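Local coordinates for protein U4/U6 snRNA-associated-splicing factor PRP24 (PDB 4N0T) that binds U6 snRNA as a recycling factor of the spliceosome and anneals it with U4 snRNA, at residues L190-N193 and L194-S198; L238-N241 and R242-L245. All blocks are in the same frame, centred on the assembly; numbering follows the deposited sequence.

How the contacts relate
Both contacts are local, and both belong to the third RNA recognition motif of the chain, a fold in which two helices pack against one side of an antiparallel sheet. Contact 1 comes first and closes no loop, forming the opening turns of helix 192-199, just after strand 179-185. Contact 2, about 40 residues later, closes the tight turn between helix 231-237 and the short outermost strand 244-245. The two lie in series, neither nested nor crossing, with centres about 14 Å apart. They meet directly: Leu194 CD1 packs 3.8 Å from Leu245 CD1, and Ser198 OG lies 3.6 Å from Leu245 CD2, so the first helix rests against the sheet's edge strand.

Contact 1 of 2, residues L190-N193 and L194-S198; sequences LDEN and LLRES
With CG anti to the backbone N (chi1 173°), the carboxylate of Asp191 swings forward to meet Leu194, and the same setting in Glu192 (chi1 -178°) sends an extended chain alongside Arg196. Asp191 is the N-cap of helix 192-199, the first helix of this RNA recognition motif. Its OD2 accepts from Leu194 N at 2.7 Å, on the anti side of the carboxylate, and so satisfies an amide of the first turn. The negative charge there probably also interacts favourably with the helix dipole. Asp191 O in turn receives Leu195 N at 3.0 Å, beginning the regular i to i+4 ladder.

Glu192 and Arg196, one turn apart, point the same way. In their salt bridge Arg196 NE (3.1 Å) and NH2 (3.2 Å) both donate, side-on, to Glu192 OE2 at the edge of the guanidinium, nearly in its plane; the carboxylate plane is turned 36° from it. Both side chains also touch Ile208 of strand 205-209, while Leu195 packs inward on Ala224 and Met226. At the far end, Leu194 O accepts from Ser198 twice, the hydroxyl OG and the amide N each 2.9 Å away and approaching from opposite faces of the carbonyl plane.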
# COMPACT_ATOMS: atom_id res chain seq x y z
N LEU A 190 -28.58 18.46 -14.50
CA LEU A 190 -27.49 17.50 -14.64
C LEU A 190 -27.14 17.38 -16.11
O LEU A 190 -27.49 16.41 -16.78
CB LEU A 190 -27.88 16.14 -14.05
CG LEU A 190 -26.73 15.13 -13.91
CD1 LEU A 190 -25.68 15.61 -12.89
CD2 LEU A 190 -27.25 13.76 -13.52
N ASP A 191 -26.45 18.40 -16.60
CA ASP A 191 -26.20 18.55 -18.02
C ASP A 191 -24.82 19.15 -18.20
O ASP A 191 -24.53 20.24 -17.71
CB ASP A 191 -27.26 19.47 -18.63
CG ASP A 191 -26.97 19.82 -20.06
OD1 ASP A 191 -27.32 19.01 -20.95
OD2 ASP A 191 -26.38 20.89 -20.30
N GLU A 192 -23.94 18.40 -18.88
CA GLU A 192 -22.55 18.82 -19.02
C GLU A 192 -22.41 20.20 -19.65
O GLU A 192 -21.58 21.00 -19.22
CB GLU A 192 -21.77 17.78 -19.82
CG GLU A 192 -20.32 18.14 -19.95
CD GLU A 192 -19.50 17.01 -20.51
OE1 GLU A 192 -19.94 15.84 -20.40
OE2 GLU A 192 -18.41 17.30 -21.04
N ASN A 193 -23.24 20.47 -20.66
CA ASN A 193 -23.20 21.77 -21.33
C ASN A 193 -23.51 22.90 -20.37
O ASN A 193 -22.82 23.92 -20.36
CB ASN A 193 -24.16 21.82 -22.52
CG ASN A 193 -23.75 20.87 -23.63
OD1 ASN A 193 -22.61 20.42 -23.69
ND2 ASN A 193 -24.70 20.56 -24.52
N LEU A 194 -24.55 22.72 -19.56
CA LEU A 194 -24.95 23.73 -18.58
C LEU A 194 -23.87 23.93 -17.52
O LEU A 194 -23.55 25.08 -17.17
CB LEU A 194 -26.28 23.34 -17.93
CG LEU A 194 -26.95 24.25 -16.88
CD1 LEU A 194 -26.55 23.87 -15.47
CD2 LEU A 194 -26.67 25.72 -17.12
N LEU A 195 -23.28 22.84 -17.04
CA LEU A 195 -22.22 22.92 -16.04
C LEU A 195 -21.00 23.63 -16.60
O LEU A 195 -20.42 24.50 -15.93
CB LEU A 195 -21.85 21.52 -15.53
CG LEU A 195 -23.00 20.87 -14.77
CD1 LEU A 195 -22.68 19.44 -14.36
CD2 LEU A 195 -23.37 21.71 -13.54
N ARG A 196 -20.62 23.29 -17.83
CA ARG A 196 -19.51 23.98 -18.50
C ARG A 196 -19.79 25.47 -18.61
O ARG A 196 -18.93 26.29 -18.27
CB ARG A 196 -19.26 23.41 -19.90
CG ARG A 196 -18.60 22.05 -19.88
CD ARG A 196 -18.22 21.52 -21.27
NE ARG A 196 -17.51 20.24 -21.17
CZ ARG A 196 -16.20 20.13 -20.99
NH1 ARG A 196 -15.45 21.22 -20.89
NH2 ARG A 196 -15.64 18.93 -20.90
N GLU A 197 -20.98 25.82 -19.09
CA GLU A 197 -21.35 27.23 -19.25
C GLU A 197 -21.29 27.98 -17.92
O GLU A 197 -20.91 29.15 -17.87
CB GLU A 197 -22.75 27.36 -19.84
CG GLU A 197 -22.88 26.90 -21.28
CD GLU A 197 -24.33 26.71 -21.70
OE1 GLU A 197 -24.56 26.29 -22.86
OE2 GLU A 197 -25.23 26.98 -20.88
N SER A 198 -21.66 27.30 -16.83
CA SER A 198 -21.76 27.96 -15.54
C SER A 198 -20.43 28.11 -14.83
O SER A 198 -20.27 28.99 -13.98
CB SER A 198 -22.75 27.22 -14.64
OG SER A 198 -24.05 27.22 -15.21

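Contact 2 of 2, residues L238-N241 and R242-L245; sequences LQMN and RSLL
Met240 O is gripped twice by Ser243, through the hydroxyl OG at 2.7 Å and the amide N at 3.1 Å. The amide bond closes a type II beta turn from Met240 to Ser243, which carries the chain from the end of the second helix of the RNA recognition motif toward its edge strand 244-245. Ser243 OG sits between its backbone N and carbonyl carbon (chi1 79°), a setting that brings it back over the turn to the oxygen its own amide already holds. The amide N lies well above the carbonyl plane, 49° out of it, whereas OG is tilted from it by only 20°. The bent chain of Met240 passes the same hydroxyl, with SD 4.0 Å from Ser243 OG, and goes on to pack against Phe199, Phe202 and Val252.

At the corner, the side chains of Asn241 and Arg242 run side by side, Asn241 ND2 lying 3.7 Å from Arg242 CG. Asn241 OD1 accepts from Val252 N of strand 248-254, and both side chains pack on sugars of the bound RNA. Were Asn241 replaced by an alanine, Val252 N would probably lose this acceptor, and the packing on the RNA sugar would shrink. The doubled grip on Met240 O satisfies one carbonyl with two donors of a single residue, so backbone and side chain of Ser243 are likely to hold the turn together.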
# COMPACT_ATOMS: atom_id res chain seq x y z
N LEU A 238 -15.33 27.53 -5.90
CA LEU A 238 -16.04 27.22 -4.66
C LEU A 238 -17.01 28.33 -4.26
O LEU A 238 -17.92 28.12 -3.45
CB LEU A 238 -15.06 26.93 -3.52
CG LEU A 238 -14.11 25.77 -3.75
CD1 LEU A 238 -13.15 25.62 -2.56
CD2 LEU A 238 -14.88 24.46 -4.01
N GLN A 239 -16.83 29.52 -4.83
CA GLN A 239 -17.78 30.61 -4.58
C GLN A 239 -19.18 30.28 -5.09
O GLN A 239 -20.16 30.92 -4.70
CB GLN A 239 -17.31 31.90 -5.27
CG GLN A 239 -16.02 32.50 -4.73
CD GLN A 239 -15.54 33.62 -5.63
OE1 GLN A 239 -15.85 34.79 -5.40
NE2 GLN A 239 -14.80 33.27 -6.68
N MET A 240 -19.27 29.28 -5.97
CA MET A 240 -20.57 28.83 -6.45
C MET A 240 -21.35 28.02 -5.40
O MET A 240 -22.52 27.71 -5.61
CB MET A 240 -20.41 28.00 -7.74
CG MET A 240 -19.93 28.80 -8.94
SD MET A 240 -21.30 29.74 -9.65
CE MET A 240 -22.09 28.42 -10.58
N ASN A 241 -20.70 27.67 -4.29
CA ASN A 241 -21.37 26.97 -3.19
C ASN A 241 -22.51 27.83 -2.64
O ASN A 241 -22.33 29.03 -2.39
CB ASN A 241 -20.37 26.65 -2.07
CG ASN A 241 -20.97 25.76 -0.99
OD1 ASN A 241 -21.65 24.77 -1.29
ND2 ASN A 241 -20.73 26.12 0.26
N ARG A 242 -23.68 27.21 -2.47
CA ARG A 242 -24.90 27.87 -1.98
C ARG A 242 -25.52 28.82 -3.00
O ARG A 242 -26.49 29.52 -2.69
CB ARG A 242 -24.67 28.61 -0.66
CG ARG A 242 -24.04 27.76 0.43
CD ARG A 242 -25.11 27.12 1.29
NE ARG A 242 -24.94 27.49 2.69
CZ ARG A 242 -25.94 27.80 3.51
NH1 ARG A 242 -27.19 27.79 3.06
NH2 ARG A 242 -25.69 28.13 4.77
N SER A 243 -24.99 28.84 -4.21
CA SER A 243 -25.57 29.69 -5.25
C SER A 243 -26.77 29.00 -5.89
O SER A 243 -26.97 27.78 -5.74
CB SER A 243 -24.53 30.05 -6.32
OG SER A 243 -24.33 28.97 -7.21
N LEU A 244 -27.61 29.78 -6.58
CA LEU A 244 -28.73 29.23 -7.31
C LEU A 244 -28.34 28.90 -8.74
O LEU A 244 -27.70 29.70 -9.42
CB LEU A 244 -29.91 30.22 -7.34
CG LEU A 244 -30.76 30.34 -6.07
CD1 LEU A 244 -31.79 31.46 -6.20
CD2 LEU A 244 -31.47 29.03 -5.81
N LEU A 245 -28.71 27.69 -9.17
CA LEU A 245 -28.68 27.31 -10.58
C LEU A 245 -30.12 27.02 -10.94
O LEU A 245 -30.70 26.05 -10.45
CB LEU A 245 -27.86 26.04 -10.78
CG LEU A 245 -26.45 26.15 -11.34
CD1 LEU A 245 -25.93 24.78 -11.80
CD2 LEU A 245 -26.39 27.16 -12.48